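Local atomic coordinates of 2-Keto-3-deoxy-(6-phospho-)gluconate aldolase (Thermoproteus tenax, PDB entry 2R91), a protein that is an aldolase of the dihydrodipicolinate synthetase family, built as a TIM barrel and assembled from four copies of the chain. Residues 70-75 with 95-100; 77-82 with 115-120. All blocks are in the same frame, centred on the assembly; numbering follows the deposited sequence.

Interaction 1: residues 70-75 with 95-100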
loop_
_atom_site.group_PDB
_atom_site.type_symbol
_atom_site.label_atom_id
_atom_site.label_comp_id
_atom_site.label_asym_id
_atom_site.label_seq_id
_atom_site.Cartn_x
_atom_site.Cartn_y
_atom_site.Cartn_z
ATOM N N GLN A 70 -0.886 1.791 -28.481
ATOM C CA GLN A 70 -0.671 0.967 -27.280
ATOM C C GLN A 70 -0.889 -0.500 -27.671
ATOM O O GLN A 70 -1.978 -0.846 -28.101
ATOM C CB GLN A 70 -1.716 1.310 -26.181
ATOM C CG GLN A 70 -2.074 0.042 -25.222
ATOM C CD GLN A 70 -0.912 0.005 -24.484
ATOM O OE1 GLN A 70 -0.325 -1.003 -24.112
ATOM N NE2 GLN A 70 -0.384 1.225 -24.442
ATOM N N VAL A 71 0.110 -1.354 -27.474
ATOM C CA VAL A 71 0.039 -2.722 -28.039
ATOM C C VAL A 71 -0.033 -3.898 -27.030
ATOM O O VAL A 71 -0.087 -5.072 -27.437
ATOM C CB VAL A 71 1.210 -2.948 -29.036
ATOM C CG1 VAL A 71 1.185 -1.898 -30.150
ATOM C CG2 VAL A 71 2.576 -2.971 -28.296
ATOM N N ALA A 72 -0.050 -3.614 -25.725
ATOM C CA ALA A 72 0.107 -4.697 -24.761
ATOM C C ALA A 72 -0.959 -5.787 -24.910
ATOM O O ALA A 72 -2.122 -5.509 -25.160
ATOM C CB ALA A 72 0.067 -4.184 -23.331
ATOM N N SER A 73 -0.539 -7.020 -24.698
ATOM C CA SER A 73 -1.464 -8.146 -24.608
ATOM C C SER A 73 -0.877 -9.141 -23.646
ATOM O O SER A 73 0.339 -9.274 -23.571
ATOM C CB SER A 73 -1.632 -8.819 -25.972
ATOM O OG SER A 73 -2.482 -9.947 -25.833
ATOM N N LEU A 74 -1.729 -9.896 -22.943
ATOM C CA LEU A 74 -1.224 -10.975 -22.097
ATOM C C LEU A 74 -0.895 -12.265 -22.896
ATOM O O LEU A 74 -0.485 -13.284 -22.329
ATOM C CB LEU A 74 -2.160 -11.240 -20.903
ATOM C CG LEU A 74 -2.318 -10.027 -19.955
ATOM C CD1 LEU A 74 -3.203 -10.398 -18.755
ATOM C CD2 LEU A 74 -0.978 -9.511 -19.434
ATOM N N ASN A 75 -1.009 -12.186 -24.213
ATOM C CA ASN A 75 -0.327 -13.103 -25.111
ATOM C C ASN A 75 0.692 -12.251 -25.863
ATOM O O ASN A 75 0.316 -11.486 -26.735
ATOM C CB ASN A 75 -1.306 -13.711 -26.105
ATOM C CG ASN A 75 -0.606 -14.596 -27.151
ATOM O OD1 ASN A 75 0.621 -14.641 -27.214
ATOM N ND2 ASN A 75 -1.396 -15.342 -27.934
ATOM N N ALA A 95 3.542 1.931 -28.039
ATOM C CA ALA A 95 3.779 1.958 -26.599
ATOM C C ALA A 95 3.292 0.650 -26.022
ATOM O O ALA A 95 2.436 -0.002 -26.615
ATOM C CB ALA A 95 3.035 3.129 -25.949
ATOM N N SER A 96 3.806 0.269 -24.861
ATOM C CA SER A 96 3.228 -0.867 -24.137
ATOM C C SER A 96 3.242 -0.670 -22.629
ATOM O O SER A 96 4.241 -0.216 -22.056
ATOM C CB SER A 96 3.944 -2.211 -24.473
ATOM O OG SER A 96 3.212 -3.291 -23.902
ATOM N N LEU A 97 2.127 -1.018 -21.998
ATOM C CA LEU A 97 2.120 -1.331 -20.584
ATOM C C LEU A 97 3.145 -2.430 -20.372
ATOM O O LEU A 97 3.377 -3.248 -21.276
ATOM C CB LEU A 97 0.741 -1.869 -20.185
ATOM C CG LEU A 97 -0.450 -0.901 -20.285
ATOM C CD1 LEU A 97 -1.795 -1.633 -20.242
ATOM C CD2 LEU A 97 -0.403 0.139 -19.131
ATOM N N PRO A 98 3.729 -2.496 -19.151
ATOM C CA PRO A 98 4.427 -3.711 -18.763
ATOM C C PRO A 98 3.394 -4.845 -18.632
ATOM O O PRO A 98 2.218 -4.588 -18.428
ATOM C CB PRO A 98 4.948 -3.393 -17.347
ATOM C CG PRO A 98 4.885 -1.847 -17.207
ATOM C CD PRO A 98 3.701 -1.472 -18.080
ATOM N N PRO A 99 3.843 -6.096 -18.707
ATOM C CA PRO A 99 2.903 -7.193 -18.402
ATOM C C PRO A 99 2.134 -6.885 -17.103
ATOM O O PRO A 99 2.753 -6.543 -16.092
ATOM C CB PRO A 99 3.848 -8.398 -18.203
ATOM C CG PRO A 99 4.991 -8.102 -19.277
ATOM C CD PRO A 99 5.191 -6.572 -19.083
ATOM N N TYR A 100 0.810 -6.970 -17.154
ATOM C CA TYR A 100 -0.058 -6.628 -16.029
ATOM C C TYR A 100 -0.823 -7.863 -15.515
ATOM O O TYR A 100 -0.566 -9.002 -15.943
ATOM C CB TYR A 100 -1.035 -5.505 -16.449
ATOM C CG TYR A 100 -1.749 -5.769 -17.788
ATOM C CD1 TYR A 100 -2.981 -6.418 -17.819
ATOM C CD2 TYR A 100 -1.202 -5.338 -18.999
ATOM C CE1 TYR A 100 -3.650 -6.670 -19.041
ATOM C CE2 TYR A 100 -1.856 -5.578 -20.212
ATOM C CZ TYR A 100 -3.076 -6.249 -20.217
ATOM O OH TYR A 100 -3.731 -6.476 -21.402
HETATM O O HOH W 1 -4.852 -6.254 -24.388
#

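Interaction 2: residues 77-82 with 115-120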
loop_
_atom_site.group_PDB
_atom_site.type_symbol
_atom_site.label_atom_id
_atom_site.label_comp_id
_atom_site.label_asym_id
_atom_site.label_seq_id
_atom_site.Cartn_x
_atom_site.Cartn_y
_atom_site.Cartn_z
ATOM N N ASP A 77 2.884 -12.568 -28.165
ATOM C CA ASP A 77 2.929 -12.624 -29.640
ATOM C C ASP A 77 1.958 -11.614 -30.240
ATOM O O ASP A 77 2.189 -11.078 -31.322
ATOM C CB ASP A 77 2.507 -14.024 -30.140
ATOM C CG ASP A 77 3.541 -15.089 -29.842
ATOM O OD1 ASP A 77 4.761 -14.806 -29.945
ATOM O OD2 ASP A 77 3.112 -16.229 -29.511
ATOM N N GLU A 78 0.842 -11.376 -29.557
ATOM C CA GLU A 78 -0.110 -10.383 -30.077
ATOM C C GLU A 78 0.401 -8.941 -30.029
ATOM O O GLU A 78 0.030 -8.118 -30.867
ATOM C CB GLU A 78 -1.452 -10.477 -29.358
ATOM C CG GLU A 78 -2.132 -11.795 -29.622
ATOM C CD GLU A 78 -3.522 -11.851 -29.068
ATOM O OE1 GLU A 78 -3.856 -11.110 -28.103
ATOM O OE2 GLU A 78 -4.279 -12.685 -29.575
ATOM N N ALA A 79 1.194 -8.633 -29.016
ATOM C CA ALA A 79 1.814 -7.319 -28.878
ATOM C C ALA A 79 2.798 -7.105 -30.032
ATOM O O ALA A 79 2.814 -6.061 -30.668
ATOM C CB ALA A 79 2.532 -7.217 -27.485
ATOM N N ILE A 80 3.625 -8.112 -30.303
ATOM C CA ILE A 80 4.536 -8.059 -31.463
ATOM C C ILE A 80 3.796 -7.905 -32.791
ATOM O O ILE A 80 4.142 -7.071 -33.612
ATOM C CB ILE A 80 5.419 -9.316 -31.504
ATOM C CG1 ILE A 80 6.438 -9.293 -30.345
ATOM C CG2 ILE A 80 6.138 -9.438 -32.839
ATOM C CD1 ILE A 80 6.928 -10.675 -30.002
ATOM N N ALA A 81 2.777 -8.714 -33.011
ATOM C CA ALA A 81 2.017 -8.638 -34.252
ATOM C C ALA A 81 1.385 -7.250 -34.436
ATOM O O ALA A 81 1.397 -6.690 -35.537
ATOM C CB ALA A 81 0.936 -9.707 -34.278
ATOM N N LEU A 82 0.786 -6.702 -33.374
ATOM C CA LEU A 82 0.125 -5.420 -33.513
ATOM C C LEU A 82 1.160 -4.314 -33.686
ATOM O O LEU A 82 0.941 -3.354 -34.409
ATOM C CB LEU A 82 -0.758 -5.116 -32.288
ATOM C CG LEU A 82 -1.445 -3.752 -32.303
ATOM C CD1 LEU A 82 -2.463 -3.714 -33.440
ATOM C CD2 LEU A 82 -2.149 -3.406 -30.937
ATOM N N ARG A 115 12.166 -6.120 -24.674
ATOM C CA ARG A 115 13.220 -6.263 -25.696
ATOM C C ARG A 115 12.703 -6.921 -26.984
ATOM O O ARG A 115 13.044 -6.504 -28.089
ATOM C CB ARG A 115 14.417 -7.000 -25.117
ATOM C CG ARG A 115 15.169 -6.090 -24.151
ATOM C CD ARG A 115 16.125 -6.850 -23.296
ATOM N NE ARG A 115 16.871 -5.970 -22.398
ATOM C CZ ARG A 115 17.584 -6.398 -21.360
ATOM N NH1 ARG A 115 17.622 -7.702 -21.077
ATOM N NH2 ARG A 115 18.259 -5.534 -20.599
ATOM N N ASP A 116 11.833 -7.910 -26.841
ATOM C CA ASP A 116 11.183 -8.493 -28.004
ATOM C C ASP A 116 10.359 -7.481 -28.800
ATOM O O ASP A 116 10.316 -7.505 -30.034
ATOM C CB ASP A 116 10.290 -9.642 -27.576
ATOM C CG ASP A 116 11.071 -10.898 -27.297
ATOM O OD1 ASP A 116 12.319 -10.869 -27.417
ATOM O OD2 ASP A 116 10.439 -11.905 -26.938
ATOM N N LEU A 117 9.671 -6.590 -28.096
ATOM C CA LEU A 117 8.928 -5.543 -28.776
ATOM C C LEU A 117 9.851 -4.614 -29.562
ATOM O O LEU A 117 9.585 -4.276 -30.734
ATOM C CB LEU A 117 8.170 -4.729 -27.730
ATOM C CG LEU A 117 6.714 -4.393 -27.950
ATOM C CD1 LEU A 117 5.949 -5.565 -28.609
ATOM C CD2 LEU A 117 6.101 -4.007 -26.573
ATOM N N CYS A 118 10.926 -4.173 -28.920
ATOM C CA CYS A 118 11.901 -3.308 -29.601
ATOM C C CYS A 118 12.504 -3.967 -30.854
ATOM O O CYS A 118 12.766 -3.290 -31.851
ATOM C CB CYS A 118 13.025 -2.887 -28.646
ATOM S SG CYS A 118 12.500 -1.744 -27.287
ATOM N N SER A 119 12.719 -5.280 -30.804
ATOM C CA SER A 119 13.306 -6.011 -31.940
ATOM C C SER A 119 12.347 -6.130 -33.098
ATOM O O SER A 119 12.777 -6.329 -34.237
ATOM C CB SER A 119 13.695 -7.424 -31.532
ATOM O OG SER A 119 14.737 -7.396 -30.592
ATOM N N ALA A 120 11.051 -6.047 -32.793
ATOM C CA ALA A 120 9.990 -6.251 -33.774
ATOM C C ALA A 120 9.794 -5.088 -34.753
ATOM O O ALA A 120 9.226 -5.260 -35.828
ATOM C CB ALA A 120 8.660 -6.565 -33.049
#

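Interaction 1: residues 70-75 with 95-100
Val71 N donates to Ala95 O at 2.8 Å, one of two hydrogen bonds between 70-75 and 95-100. In the other, Leu97 N reaches the amide oxygen Gln70 OE1 over 3.2 Å, nearly straight at 165° and in the carbonyl plane, on a lone pair. The bend of the Gln70 chain at its second torsion (chi2 74°) turns the amide so that OE1 meets Leu97 N and, further along its own chain, Ala72 N, from which Gln70 OE1 accepts at 3.1 Å. Two backbone N-H groups thus grip one buried oxygen and fix the amide's rotation.

Gln70 pairs with Ala95 as neighbours in the parallel sheet: strands 67-70 and 93-96 lie side by side in the eight-stranded TIM barrel, and both strands run on past their C-terminal ends into loops.

Beyond the sheet the contacts are largely apolar. Leu74 CD2 stands 3.8 Å from the centroid of the Tyr100 ring, over its face and only 6° off the normal, a CH-pi contact. Ala72 CB lies in the ring plane at its edge, 3.9 Å from Tyr100 CE2, and also meets Leu97 CB. The Tyr100 ring stacks edge-to-face with Tyr101 of the second subunit.

A water bridges the two segments: it donates to Ala72 O at 2.9 Å and also hydrogen-bonds Tyr100 OH at 3.2 Å.

Interaction 2: residues 77-82 with 115-120
Ala79 and Ile80 of helix 76-88 meet Leu117 and Ala120 of helix 107-120 through methyl and methylene groups. The contact is apolar packing, and it is small, burying 196 Å² in all.

Ala79 comes first. Its CB points toward the other helix and touches Leu117 CD1 at 4.0 Å. The same leucine methyl rests against the peptide that joins Ala79 to Ile80, coming 3.8 Å from Ala79 O, so the leucine leans on main chain as well as on side chain. Leu117 attains this position with a first torsion of -133°, away from the usual staggered values, and its second methyl is left to turn toward the barrel wall.

Ile80 follows and does most of the covering, with its branches spread over three partners. CG1, set opposite the carbonyl carbon (chi1 -70°), passes Leu117 CD1 at 4.1 Å, and the two side chains run aslant to each other. At the end of that branch Ile80 CD1 reaches Asp116 CB, 4.3 Å away. The other branch, CG2, abuts Ala120 CB at 3.8 Å. Ile80 and Leu117 are also where the two backbones come nearest, with CA atoms 5.7 Å apart.

The helix axes pass 9.3 Å from each other, and the two run in the same general direction with a crossing angle of -25°, as expected of successive helices wrapped round a beta/alpha barrel. Leu117 also packs on Val71, in the loop that follows strand 67-70, while Asp116 touches Tyr263 of the second subunit. A disulfide from Cys118 ties helix 107-120 to Cys148. With Leu82 packed on helix 50-63 and Ala79 and Ile80 on helix 107-120, helix 76-88 sits between these two helices, outside strands 67-70 and 93-96.

Overall arrangement
Both contacts belong to the same consecutive run of the barrel: strand 67-70, helix 76-88, strand 93-96 and helix 107-120. Interaction 1 is the buried one, joining the strand ends and the loops that follow; backbone and amide hydrogen bonds define it, with aromatic packing further along. Interaction 2 joins the helices of the outer layer, is only partly buried, and relies on aliphatic groups. Their centres are about 10 Å apart and the layers touch directly: Ser96 CB packs on Leu117 CD2 at 3.5 Å, Val71 meets both Ala79 and Leu82, and Ser73 OG probably hydrogen-bonds Glu78 OE1 at the start of helix 76-88.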